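Local coordinates for protein galactonate dehydratase (Zobellia galactanivorans, PDB 5OLC) that is an enzyme of the enolase superfamily, in which a mandelate racemase/muconate lactonizing enzyme-type N-terminal domain joins an enolase-like C-terminal domain of the TIM-barrel clan, at residues K12-Y17 and C40-T45; W53-G58 and W309-A314; E234-Y239 and K263-K268; I248-G253 and C270-Q275. All blocks are in the same frame, centred on the assembly; numbering follows the deposited sequence.

In the fold
The four contacts run from the N-terminal domain to the opposite side of the chain's centre, contacts 1 and 4 being about 33 Å apart between centres. Contact 1 pairs strands 11-22 and 36-46 of the three-stranded antiparallel sheet. Contact 2, its centre about 12 Å away, takes the third strand, 51-56, and sets it against helix 309-321, joining the two domains. Contacts 3 and 4 are nested inside the loop that contact 2 closes; their centres lie about 10 Å apart and they touch. Their segments alternate along helix 236-245, strand 250-252, helix 258-267 and strand 273-274; contact 4 forms part of the strand wall of the barrel and contact 3 part of the helical layer outside it.

Contact 1 (K12-Y17 and C40-T45); sequences KKIEPY and CIVKIT
The ring of Tyr17 turns its edge to Lys43, whose CB lies near the ring plane, 4.2 Å from CE2. One face of the ring rests over the backbone carbon C of Glu15, toward the rim. With CG beside the backbone N (chi1 -53°), the ring runs back along its own strand, and Tyr17 OH donates a 2.8 Å hydrogen bond to Glu15 OE1, meeting the carboxylate from above its plane. Trp53 packs against both Tyr17 and Lys43, and Lys43 makes a cation-pi contact with Tyr51.

The backbones pair as antiparallel strands. Tyr17 and Ile41 form a hydrogen-bonded pair in which Tyr17 N reaches Ile41 O at 2.7 Å. Pro16 suits its place because its nitrogen, which carries no hydrogen, falls between the amides of Glu15 and Tyr17 that serve this ladder. At the other end Lys12 and Lys13 both face Thr45 in a classic beta bulge: Thr45 O accepts from Lys12 N at 2.9 Å and from Lys13 N at 3.1 Å, both in the carbonyl plane.

On one face the side chains of Ile14, Val42 and Ile44 make an apolar patch. Ile14 CG2 sits 3.8 Å from Val42 CG1 and 3.9 Å from Ile44 CG1, the branches lying side by side. Beta-branched residues favour extended backbone, and here they meet helices 60-70 and 101-120. The sheet is apolar toward its helices and mixed on the other face, where Lys13, Glu15, Lys43 and Thr45 stand beside Tyr17 and Ile41; Glu15 OE1 and Lys43 NZ, 5.4 Å apart, probably attract each other without a salt bridge.

Contact 2 (W53-G58 and W309-A314); sequences WGEGYG and WIAISA
An interdomain seam runs between strand 51-56 of the N-terminal domain and the first turn of helix 309-321 in the barrel domain, where Glu55, Gly54 and Trp53 meet Ile310 and Ala311. Strand and helix segments stand almost perpendicular, at 96°, with axes 7.4 Å apart at closest approach.

Glu55 makes the polar link. Its CG is anti to the backbone N (chi1 -168°) and the chain stays extended, which carries the carboxylate out to the helix. There OE1 accepts from Ala311 N at 2.9 Å; the donor stands above the carboxylate plane and the bond is bent, 134° at the hydrogen. The same oxygen is hydrogen-bonded to Thr308 OG1. A carboxylate suits the start of a helix, where amides lack the carbonyl of a preceding turn, and the small Ala311 side chain lies beside the carboxylate.

Ile310 supplies the apolar half. Its CG2 branch lies against the strand backbone, 3.3 Å from Trp53 O and 3.5 Å from Gly54 C, while CD1 lies 3.7 Å from Trp53 CB, the two side chains crossing at a slant.

On the sheet side, Gly54 is bonded through its backbone to Val42 of strand 36-46, and Ile41 of that strand also reaches Ile310. Cys279 of helix 278-281 touches both Glu55 and Ala311, and strand 371-373 packs against Trp53.

Contact 3 (E234-Y239 and K263-K268); sequences EDYDGY and KRLFDK
Tyr236 lays its side chain against Leu265, Arg264 and Lys268, and this is where the packing is tight. Leu265 CD1 meets the ring edge in plane, 3.9 Å from CE1, the two side chains at about a right angle. Tyr236 OH lies 3.4 Å from Arg264 CD, and ring and guanidinium planes are turned 62° apart. A tyrosine suits this place because its ring packs on these aliphatic groups while its hydroxyl bonds with Glu256 and with Arg98 of the second subunit.

Toward solvent the contact loosens. Lys268 runs its aliphatic part across the start of the Tyr236 side chain, CD being 3.8 Å from Tyr236 CB, and bends at chi3 (99°) and again at chi4, so that CE is nearer Asp237 OD1 than the amine is. Asp237 OD1 and Lys268 NZ remain 4.5 Å apart, too far for a salt bridge, and the attraction is probably weak. No hydrogen bond joins the two segments.

The start of helix 236-245 thus rests on the end of helix 258-267 in the outer layer of the barrel domain. Strand 250-252 follows the first helix and precedes the second, and Cys270, leading toward strand 273-274, touches both Tyr236 and Leu265.

Contact 4 (I248-G253 and C270-Q275); sequences IPISGG and CVDIAQ
Asp272 folds its carboxylate over the Pro249-Ile250 backbone, with OD2 3.0 Å from Ile250 N and beside Pro249 CA. The contact is the parallel strand pairing of a beta-alpha-beta unit, strands 250-252 and 273-274 linked through helix 258-267, within the wall of the TIM-barrel-like domain. The Asp272 bond is nearly straight, 167° at the hydrogen, and uses the anti lone pair of OD2. The short side chain, its CG beside the backbone N, brings OD2 to this amide, while OD1 forms a salt bridge with Arg243 of helix 236-245. An aspartate is apt here: one buried carboxylate answers both an amide and an arginine.

Beyond it the ladder takes over. Ile250 O accepts from Asp272 N at 2.8 Å and, weakly, from Ile273 N. Next, Gly252 N bonds to Ile273 O at 3.3 Å.

Ser251 and Ile273 point to one face of the sheet, Ser251 OG lying 3.4 Å from Ile273 CB; Pro249 CB meets Ile273 CD1 at 4.1 Å. On the other face, Gly252 has no side chain to obstruct Val271, whose CG1 lies 3.5 Å from Gly252 N. Ala274, also on that face, has a small side chain that packs against Phe262 and Phe266 of helix 258-267. Gly253 has a positive phi, readily available to glycine, and its N is bonded to Glu229. Alongside, Gln275 N donates to Gly252 O at 3.1 Å, approaching from above the carbonyl plane, 51° out of it.

Contact 1 (K12-Y17 and C40-T45)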
loop_
_atom_site.group_PDB
_atom_site.type_symbol
_atom_site.label_atom_id
_atom_site.label_comp_id
_atom_site.label_asym_id
_atom_site.label_seq_id
_atom_site.Cartn_x
_atom_site.Cartn_y
_atom_site.Cartn_z
ATOM N N LYS A 12 29.053 40.400 -15.493
ATOM C CA LYS A 12 30.462 40.796 -15.437
ATOM C C LYS A 12 31.071 40.509 -14.037
ATOM O O LYS A 12 32.196 39.987 -13.975
ATOM C CB LYS A 12 30.740 42.236 -15.949
ATOM C CG LYS A 12 30.485 43.407 -14.997
ATOM C CD LYS A 12 31.350 44.609 -15.383
ATOM C CE LYS A 12 31.282 45.752 -14.393
ATOM N NZ LYS A 12 30.049 46.585 -14.532
ATOM N N LYS A 13 30.311 40.774 -12.935
ATOM C CA LYS A 13 30.813 40.528 -11.588
ATOM C C LYS A 13 29.743 40.139 -10.524
ATOM O O LYS A 13 28.817 40.918 -10.239
ATOM C CB LYS A 13 31.668 41.725 -11.093
ATOM C CG LYS A 13 30.947 43.058 -10.876
ATOM C CD LYS A 13 31.946 44.205 -10.858
ATOM C CE LYS A 13 31.374 45.476 -10.283
ATOM N NZ LYS A 13 31.709 46.673 -11.109
ATOM N N ILE A 14 29.934 38.937 -9.900
ATOM C CA ILE A 14 29.127 38.436 -8.771
ATOM C C ILE A 14 29.935 38.799 -7.504
ATOM O O ILE A 14 31.110 38.450 -7.414
ATOM C CB ILE A 14 28.792 36.901 -8.841
ATOM C CG1 ILE A 14 28.112 36.503 -10.174
ATOM C CG2 ILE A 14 27.911 36.477 -7.648
ATOM C CD1 ILE A 14 28.437 35.121 -10.636
ATOM N N GLU A 15 29.314 39.523 -6.550
ATOM C CA GLU A 15 29.996 39.971 -5.334
ATOM C C GLU A 15 29.287 39.584 -4.031
ATOM O O GLU A 15 28.391 40.304 -3.577
ATOM C CB GLU A 15 30.265 41.483 -5.377
ATOM C CG GLU A 15 31.449 41.866 -6.259
ATOM C CD GLU A 15 31.499 43.278 -6.819
ATOM O OE1 GLU A 15 30.654 44.124 -6.442
ATOM O OE2 GLU A 15 32.399 43.535 -7.651
ATOM N N PRO A 16 29.727 38.476 -3.377
ATOM C CA PRO A 16 29.124 38.099 -2.087
ATOM C C PRO A 16 29.672 38.906 -0.905
ATOM O O PRO A 16 30.861 39.179 -0.847
ATOM C CB PRO A 16 29.433 36.609 -1.986
ATOM C CG PRO A 16 30.693 36.412 -2.792
ATOM C CD PRO A 16 30.796 37.527 -3.782
ATOM N N TYR A 17 28.800 39.329 0.005
ATOM C CA TYR A 17 29.187 40.109 1.178
ATOM C C TYR A 17 28.596 39.505 2.422
ATOM O O TYR A 17 27.377 39.328 2.492
ATOM C CB TYR A 17 28.731 41.572 1.084
ATOM C CG TYR A 17 29.151 42.295 -0.180
ATOM C CD1 TYR A 17 30.462 42.736 -0.352
ATOM C CD2 TYR A 17 28.226 42.600 -1.174
ATOM C CE1 TYR A 17 30.854 43.415 -1.508
ATOM C CE2 TYR A 17 28.605 43.283 -2.333
ATOM C CZ TYR A 17 29.922 43.688 -2.496
ATOM O OH TYR A 17 30.322 44.348 -3.633
ATOM N N CYS A 40 24.781 36.483 4.746
ATOM C CA CYS A 40 25.480 36.666 3.474
ATOM C C CYS A 40 24.478 37.223 2.454
ATOM O O CYS A 40 23.316 36.822 2.462
ATOM C CB CYS A 40 26.105 35.358 2.996
ATOM S SG CYS A 40 26.874 35.458 1.357
ATOM N N ILE A 41 24.925 38.166 1.600
ATOM C CA ILE A 41 24.150 38.889 0.569
ATOM C C ILE A 41 24.995 38.883 -0.744
ATOM O O ILE A 41 26.217 38.868 -0.654
ATOM C CB ILE A 41 23.976 40.355 1.104
ATOM C CG1 ILE A 41 23.111 40.447 2.386
ATOM C CG2 ILE A 41 23.494 41.321 0.068
ATOM C CD1 ILE A 41 21.619 40.430 2.269
ATOM N N VAL A 42 24.370 38.935 -1.935
ATOM C CA VAL A 42 25.071 39.018 -3.236
ATOM C C VAL A 42 24.620 40.207 -4.062
ATOM O O VAL A 42 23.450 40.588 -4.008
ATOM C CB VAL A 42 24.943 37.783 -4.153
ATOM C CG1 VAL A 42 26.227 36.982 -4.241
ATOM C CG2 VAL A 42 23.721 36.936 -3.823
ATOM N N LYS A 43 25.524 40.694 -4.932
ATOM C CA LYS A 43 25.265 41.719 -5.923
ATOM C C LYS A 43 25.836 41.204 -7.249
ATOM O O LYS A 43 27.056 41.068 -7.414
ATOM C CB LYS A 43 25.892 43.065 -5.537
ATOM C CG LYS A 43 25.399 44.254 -6.363
ATOM C CD LYS A 43 26.447 45.331 -6.350
ATOM C CE LYS A 43 25.901 46.678 -6.731
ATOM N NZ LYS A 43 26.732 47.793 -6.189
ATOM N N ILE A 44 24.937 40.867 -8.178
ATOM C CA ILE A 44 25.349 40.441 -9.508
ATOM C C ILE A 44 25.180 41.676 -10.354
ATOM O O ILE A 44 24.116 42.300 -10.326
ATOM C CB ILE A 44 24.567 39.218 -10.081
ATOM C CG1 ILE A 44 24.618 38.021 -9.105
ATOM C CG2 ILE A 44 25.119 38.826 -11.486
ATOM C CD1 ILE A 44 23.538 37.071 -9.230
ATOM N N THR A 45 26.249 42.055 -11.066
ATOM C CA THR A 45 26.238 43.203 -11.960
ATOM C C THR A 45 26.619 42.747 -13.385
ATOM O O THR A 45 27.565 41.972 -13.595
ATOM C CB THR A 45 27.045 44.432 -11.423
ATOM O OG1 THR A 45 28.286 44.554 -12.116
ATOM C CG2 THR A 45 27.267 44.424 -9.897
#

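Contact 2 (W53-G58 and W309-A314)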
loop_
_atom_site.group_PDB
_atom_site.type_symbol
_atom_site.label_atom_id
_atom_site.label_comp_id
_atom_site.label_asym_id
_atom_site.label_seq_id
_atom_site.Cartn_x
_atom_site.Cartn_y
_atom_site.Cartn_z
ATOM N N TRP A 53 20.308 42.539 -6.376
ATOM C CA TRP A 53 20.607 42.137 -4.998
ATOM C C TRP A 53 19.920 40.806 -4.598
ATOM O O TRP A 53 18.733 40.600 -4.853
ATOM C CB TRP A 53 20.291 43.282 -4.004
ATOM C CG TRP A 53 21.313 44.379 -3.988
ATOM C CD1 TRP A 53 21.172 45.642 -4.489
ATOM C CD2 TRP A 53 22.646 44.305 -3.455
ATOM N NE1 TRP A 53 22.332 46.366 -4.292
ATOM C CE2 TRP A 53 23.259 45.564 -3.673
ATOM C CE3 TRP A 53 23.372 43.310 -2.782
ATOM C CZ2 TRP A 53 24.558 45.847 -3.238
ATOM C CZ3 TRP A 53 24.662 43.587 -2.376
ATOM C CH2 TRP A 53 25.238 44.847 -2.593
ATOM N N GLY A 54 20.700 39.916 -4.001
ATOM C CA GLY A 54 20.246 38.601 -3.560
ATOM C C GLY A 54 20.663 38.278 -2.147
ATOM O O GLY A 54 21.446 39.007 -1.552
ATOM N N GLU A 55 20.137 37.190 -1.607
ATOM C CA GLU A 55 20.390 36.757 -0.243
ATOM C C GLU A 55 20.266 35.230 -0.128
ATOM O O GLU A 55 19.408 34.617 -0.769
ATOM C CB GLU A 55 19.372 37.442 0.693
ATOM C CG GLU A 55 19.642 37.333 2.182
ATOM C CD GLU A 55 18.759 38.250 3.010
ATOM O OE1 GLU A 55 18.179 39.198 2.438
ATOM O OE2 GLU A 55 18.623 38.008 4.230
ATOM N N GLY A 56 21.144 34.655 0.684
ATOM C CA GLY A 56 21.170 33.240 1.026
ATOM C C GLY A 56 20.854 33.065 2.500
ATOM O O GLY A 56 21.226 33.927 3.306
ATOM N N TYR A 57 20.116 31.993 2.860
ATOM C CA TYR A 57 19.741 31.745 4.256
ATOM C C TYR A 57 20.524 30.580 4.846
ATOM O O TYR A 57 20.519 29.485 4.270
ATOM C CB TYR A 57 18.222 31.547 4.418
ATOM C CG TYR A 57 17.781 31.271 5.840
ATOM C CD1 TYR A 57 17.515 32.313 6.725
ATOM C CD2 TYR A 57 17.581 29.966 6.290
ATOM C CE1 TYR A 57 17.083 32.062 8.033
ATOM C CE2 TYR A 57 17.156 29.703 7.597
ATOM C CZ TYR A 57 16.908 30.754 8.466
ATOM O OH TYR A 57 16.486 30.491 9.749
ATOM N N GLY A 58 21.174 30.835 5.987
ATOM C CA GLY A 58 21.979 29.857 6.710
ATOM C C GLY A 58 23.294 30.407 7.229
ATOM O O GLY A 58 23.352 31.587 7.584
ATOM N N TRP A 309 15.811 42.970 3.928
ATOM C CA TRP A 309 14.706 43.264 3.031
ATOM C C TRP A 309 14.917 42.661 1.657
ATOM O O TRP A 309 13.942 42.596 0.912
ATOM C CB TRP A 309 14.386 44.757 2.955
ATOM C CG TRP A 309 13.901 45.328 4.248
ATOM C CD1 TRP A 309 14.654 45.974 5.184
ATOM C CD2 TRP A 309 12.558 45.306 4.755
ATOM N NE1 TRP A 309 13.864 46.353 6.250
ATOM C CE2 TRP A 309 12.574 45.946 6.017
ATOM C CE3 TRP A 309 11.336 44.829 4.258
ATOM C CZ2 TRP A 309 11.419 46.117 6.790
ATOM C CZ3 TRP A 309 10.190 45.002 5.026
ATOM C CH2 TRP A 309 10.238 45.639 6.274
ATOM N N ILE A 310 16.152 42.175 1.316
ATOM C CA ILE A 310 16.360 41.477 0.034
ATOM C C ILE A 310 15.497 40.215 0.066
ATOM O O ILE A 310 14.752 39.977 -0.881
ATOM C CB ILE A 310 17.838 41.158 -0.330
ATOM C CG1 ILE A 310 18.656 42.447 -0.492
ATOM C CG2 ILE A 310 17.884 40.353 -1.622
ATOM C CD1 ILE A 310 20.098 42.290 -0.408
ATOM N N ALA A 311 15.558 39.463 1.203
ATOM C CA ALA A 311 14.790 38.264 1.536
ATOM C C ALA A 311 13.304 38.575 1.682
ATOM O O ALA A 311 12.483 37.858 1.090
ATOM C CB ALA A 311 15.286 37.679 2.832
ATOM N N ILE A 312 12.938 39.620 2.485
ATOM C CA ILE A 312 11.529 39.979 2.676
ATOM C C ILE A 312 10.884 40.340 1.334
ATOM O O ILE A 312 9.810 39.824 1.038
ATOM C CB ILE A 312 11.302 41.038 3.773
ATOM C CG1 ILE A 312 11.889 40.561 5.101
ATOM C CG2 ILE A 312 9.808 41.387 3.929
ATOM C CD1 ILE A 312 12.522 41.660 5.963
ATOM N N SER A 313 11.583 41.138 0.492
ATOM C CA SER A 313 11.115 41.540 -0.842
ATOM C C SER A 313 10.735 40.353 -1.717
ATOM O O SER A 313 9.640 40.360 -2.270
ATOM C CB SER A 313 12.151 42.404 -1.550
ATOM O OG SER A 313 12.217 43.668 -0.920
ATOM N N ALA A 314 11.610 39.318 -1.797
ATOM C CA ALA A 314 11.383 38.094 -2.558
ATOM C C ALA A 314 10.061 37.417 -2.120
ATOM O O ALA A 314 9.289 36.974 -2.981
ATOM C CB ALA A 314 12.563 37.152 -2.385
#

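Contact 3 (E234-Y239 and K263-K268)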
loop_
_atom_site.group_PDB
_atom_site.type_symbol
_atom_site.label_atom_id
_atom_site.label_comp_id
_atom_site.label_asym_id
_atom_site.label_seq_id
_atom_site.Cartn_x
_atom_site.Cartn_y
_atom_site.Cartn_z
ATOM N N GLU A 234 13.026 15.520 9.880
ATOM C CA GLU A 234 13.326 14.145 9.524
ATOM C C GLU A 234 12.230 13.176 9.982
ATOM O O GLU A 234 12.103 12.094 9.408
ATOM C CB GLU A 234 14.644 13.775 10.159
ATOM C CG GLU A 234 15.603 13.191 9.155
ATOM C CD GLU A 234 16.300 14.063 8.131
ATOM O OE1 GLU A 234 17.230 14.820 8.507
ATOM O OE2 GLU A 234 16.036 13.837 6.927
ATOM N N ASP A 235 11.430 13.581 11.005
ATOM C CA ASP A 235 10.326 12.829 11.605
ATOM C C ASP A 235 9.014 13.036 10.825
ATOM O O ASP A 235 8.062 13.622 11.354
ATOM C CB ASP A 235 10.169 13.223 13.098
ATOM C CG ASP A 235 9.243 12.364 13.970
ATOM O OD1 ASP A 235 8.867 11.243 13.533
ATOM O OD2 ASP A 235 8.935 12.790 15.103
ATOM N N TYR A 236 8.960 12.538 9.570
ATOM C CA TYR A 236 7.764 12.665 8.725
ATOM C C TYR A 236 6.551 11.958 9.324
ATOM O O TYR A 236 5.457 12.525 9.332
ATOM C CB TYR A 236 8.021 12.149 7.302
ATOM C CG TYR A 236 9.117 12.871 6.536
ATOM C CD1 TYR A 236 8.924 14.164 6.053
ATOM C CD2 TYR A 236 10.298 12.220 6.195
ATOM C CE1 TYR A 236 9.899 14.804 5.291
ATOM C CE2 TYR A 236 11.276 12.845 5.426
ATOM C CZ TYR A 236 11.073 14.137 4.972
ATOM O OH TYR A 236 12.047 14.739 4.201
ATOM N N ASP A 237 6.754 10.730 9.859
ATOM C CA ASP A 237 5.707 9.940 10.509
ATOM C C ASP A 237 5.180 10.644 11.760
ATOM O O ASP A 237 4.005 10.514 12.085
ATOM C CB ASP A 237 6.196 8.518 10.825
ATOM C CG ASP A 237 6.437 7.604 9.621
ATOM O OD1 ASP A 237 6.101 8.008 8.475
ATOM O OD2 ASP A 237 6.934 6.469 9.826
ATOM N N GLY A 238 6.037 11.427 12.408
ATOM C CA GLY A 238 5.685 12.204 13.588
ATOM C C GLY A 238 4.755 13.344 13.262
ATOM O O GLY A 238 3.784 13.564 13.980
ATOM N N TYR A 239 5.049 14.065 12.165
ATOM C CA TYR A 239 4.262 15.179 11.629
ATOM C C TYR A 239 2.847 14.672 11.321
ATOM O O TYR A 239 1.879 15.178 11.898
ATOM C CB TYR A 239 4.920 15.730 10.339
ATOM C CG TYR A 239 5.886 16.884 10.542
ATOM C CD1 TYR A 239 5.435 18.201 10.564
ATOM C CD2 TYR A 239 7.257 16.666 10.619
ATOM C CE1 TYR A 239 6.317 19.268 10.732
ATOM C CE2 TYR A 239 8.151 17.724 10.805
ATOM C CZ TYR A 239 7.674 19.028 10.859
ATOM O OH TYR A 239 8.545 20.086 11.035
ATOM N N LYS A 263 8.163 17.401 -2.677
ATOM C CA LYS A 263 7.316 16.320 -3.194
ATOM C C LYS A 263 7.251 15.212 -2.142
ATOM O O LYS A 263 6.159 14.740 -1.832
ATOM C CB LYS A 263 7.870 15.824 -4.554
ATOM C CG LYS A 263 7.816 14.335 -4.890
ATOM C CD LYS A 263 6.463 13.857 -5.376
ATOM C CE LYS A 263 6.563 12.624 -6.253
ATOM N NZ LYS A 263 7.048 11.381 -5.575
ATOM N N ARG A 264 8.420 14.851 -1.543
ATOM C CA ARG A 264 8.531 13.829 -0.507
ATOM C C ARG A 264 7.796 14.257 0.770
ATOM O O ARG A 264 7.139 13.411 1.375
ATOM C CB ARG A 264 9.996 13.385 -0.281
ATOM C CG ARG A 264 10.742 13.866 0.985
ATOM C CD ARG A 264 12.108 13.190 1.148
ATOM N NE ARG A 264 13.149 13.669 0.214
ATOM C CZ ARG A 264 13.488 13.093 -0.951
ATOM N NH1 ARG A 264 14.451 13.614 -1.701
ATOM N NH2 ARG A 264 12.852 12.004 -1.376
ATOM N N LEU A 265 7.811 15.558 1.119
ATOM C CA LEU A 265 7.080 16.047 2.287
ATOM C C LEU A 265 5.563 15.914 2.070
ATOM O O LEU A 265 4.848 15.437 2.954
ATOM C CB LEU A 265 7.468 17.511 2.601
ATOM C CG LEU A 265 6.758 18.176 3.807
ATOM C CD1 LEU A 265 7.398 17.796 5.096
ATOM C CD2 LEU A 265 6.745 19.661 3.668
ATOM N N PHE A 266 5.093 16.309 0.881
ATOM C CA PHE A 266 3.679 16.264 0.522
ATOM C C PHE A 266 3.147 14.840 0.324
ATOM O O PHE A 266 1.959 14.606 0.584
ATOM C CB PHE A 266 3.399 17.118 -0.741
ATOM C CG PHE A 266 3.728 18.596 -0.678
ATOM C CD1 PHE A 266 3.403 19.358 0.445
ATOM C CD2 PHE A 266 4.270 19.246 -1.776
ATOM C CE1 PHE A 266 3.678 20.725 0.483
ATOM C CE2 PHE A 266 4.528 20.617 -1.740
ATOM C CZ PHE A 266 4.230 21.348 -0.610
ATOM N N ASP A 267 4.013 13.898 -0.147
ATOM C CA ASP A 267 3.635 12.509 -0.394
ATOM C C ASP A 267 3.273 11.807 0.881
ATOM O O ASP A 267 2.533 10.823 0.850
ATOM C CB ASP A 267 4.773 11.742 -1.083
ATOM C CG ASP A 267 4.797 11.810 -2.596
ATOM O OD1 ASP A 267 3.844 12.350 -3.187
ATOM O OD2 ASP A 267 5.748 11.301 -3.186
ATOM N N LYS A 268 3.792 12.310 2.004
ATOM C CA LYS A 268 3.578 11.724 3.312
ATOM C C LYS A 268 2.503 12.459 4.134
ATOM O O LYS A 268 2.377 12.191 5.329
ATOM C CB LYS A 268 4.914 11.599 4.068
ATOM C CG LYS A 268 5.985 10.784 3.351
ATOM C CD LYS A 268 6.927 10.075 4.336
ATOM C CE LYS A 268 6.598 8.605 4.571
ATOM N NZ LYS A 268 7.759 7.712 4.291
#

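Contact 4 (I248-G253 and C270-Q275)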
loop_
_atom_site.group_PDB
_atom_site.type_symbol
_atom_site.label_atom_id
_atom_site.label_comp_id
_atom_site.label_asym_id
_atom_site.label_seq_id
_atom_site.Cartn_x
_atom_site.Cartn_y
_atom_site.Cartn_z
ATOM N N ILE A 248 -5.018 21.866 15.770
ATOM C CA ILE A 248 -4.100 22.947 15.369
ATOM C C ILE A 248 -3.366 22.573 14.063
ATOM O O ILE A 248 -2.676 21.546 14.041
ATOM C CB ILE A 248 -3.094 23.315 16.502
ATOM C CG1 ILE A 248 -3.802 23.564 17.854
ATOM C CG2 ILE A 248 -2.216 24.506 16.086
ATOM C CD1 ILE A 248 -2.882 23.560 19.084
ATOM N N PRO A 249 -3.490 23.388 12.983
ATOM C CA PRO A 249 -2.800 23.063 11.719
ATOM C C PRO A 249 -1.286 22.973 11.860
ATOM O O PRO A 249 -0.695 23.721 12.632
ATOM C CB PRO A 249 -3.227 24.187 10.779
ATOM C CG PRO A 249 -4.478 24.705 11.366
ATOM C CD PRO A 249 -4.280 24.620 12.841
ATOM N N ILE A 250 -0.676 22.001 11.167
ATOM C CA ILE A 250 0.755 21.696 11.252
ATOM C C ILE A 250 1.533 22.323 10.101
ATOM O O ILE A 250 1.227 22.082 8.934
ATOM C CB ILE A 250 0.982 20.154 11.392
ATOM C CG1 ILE A 250 0.182 19.537 12.589
ATOM C CG2 ILE A 250 2.463 19.772 11.440
ATOM C CD1 ILE A 250 0.447 20.094 14.049
ATOM N N SER A 251 2.523 23.153 10.459
ATOM C CA SER A 251 3.416 23.867 9.547
ATOM C C SER A 251 4.778 23.219 9.538
ATOM O O SER A 251 5.207 22.689 10.566
ATOM C CB SER A 251 3.584 25.308 9.997
ATOM O OG SER A 251 2.816 26.187 9.199
ATOM N N GLY A 252 5.465 23.306 8.403
ATOM C CA GLY A 252 6.803 22.744 8.266
ATOM C C GLY A 252 7.377 22.845 6.877
ATOM O O GLY A 252 6.642 23.031 5.909
ATOM N N GLY A 253 8.690 22.718 6.784
ATOM C CA GLY A 253 9.386 22.773 5.511
ATOM C C GLY A 253 10.500 23.785 5.494
ATOM O O GLY A 253 11.171 23.911 4.469
ATOM N N CYS A 270 2.238 15.290 5.614
ATOM C CA CYS A 270 2.840 15.857 6.821
ATOM C C CYS A 270 2.234 17.168 7.288
ATOM O O CYS A 270 1.894 17.305 8.472
ATOM C CB CYS A 270 4.346 16.006 6.636
ATOM S SG CYS A 270 5.171 14.511 6.055
ATOM N N VAL A 271 2.179 18.160 6.378
ATOM C CA VAL A 271 1.778 19.514 6.719
ATOM C C VAL A 271 0.451 19.980 6.110
ATOM O O VAL A 271 0.007 19.492 5.064
ATOM C CB VAL A 271 2.919 20.516 6.384
ATOM C CG1 VAL A 271 4.155 20.237 7.225
ATOM C CG2 VAL A 271 3.262 20.528 4.895
ATOM N N ASP A 272 -0.150 20.967 6.795
ATOM C CA ASP A 272 -1.331 21.710 6.397
ATOM C C ASP A 272 -0.821 22.934 5.610
ATOM O O ASP A 272 -1.464 23.346 4.639
ATOM C CB ASP A 272 -2.121 22.164 7.640
ATOM C CG ASP A 272 -2.971 21.086 8.259
ATOM O OD1 ASP A 272 -3.970 20.673 7.621
ATOM O OD2 ASP A 272 -2.668 20.677 9.389
ATOM N N ILE A 273 0.347 23.495 6.036
ATOM C CA ILE A 273 1.027 24.669 5.447
ATOM C C ILE A 273 2.487 24.335 5.181
ATOM O O ILE A 273 3.194 23.936 6.111
ATOM C CB ILE A 273 0.962 25.921 6.379
ATOM C CG1 ILE A 273 -0.461 26.275 6.825
ATOM C CG2 ILE A 273 1.648 27.115 5.747
ATOM C CD1 ILE A 273 -0.654 26.166 8.253
ATOM N N ALA A 274 2.957 24.554 3.939
ATOM C CA ALA A 274 4.354 24.331 3.559
ATOM C C ALA A 274 5.094 25.663 3.666
ATOM O O ALA A 274 4.605 26.669 3.152
ATOM C CB ALA A 274 4.435 23.796 2.143
ATOM N N GLN A 275 6.249 25.688 4.358
ATOM C CA GLN A 275 6.977 26.931 4.578
ATOM C C GLN A 275 8.386 26.928 3.971
ATOM O O GLN A 275 9.358 26.962 4.729
ATOM C CB GLN A 275 6.994 27.312 6.082
ATOM C CG GLN A 275 5.603 27.522 6.668
ATOM C CD GLN A 275 5.527 28.437 7.863
ATOM O OE1 GLN A 275 4.860 28.130 8.854
ATOM N NE2 GLN A 275 6.102 29.630 7.760
#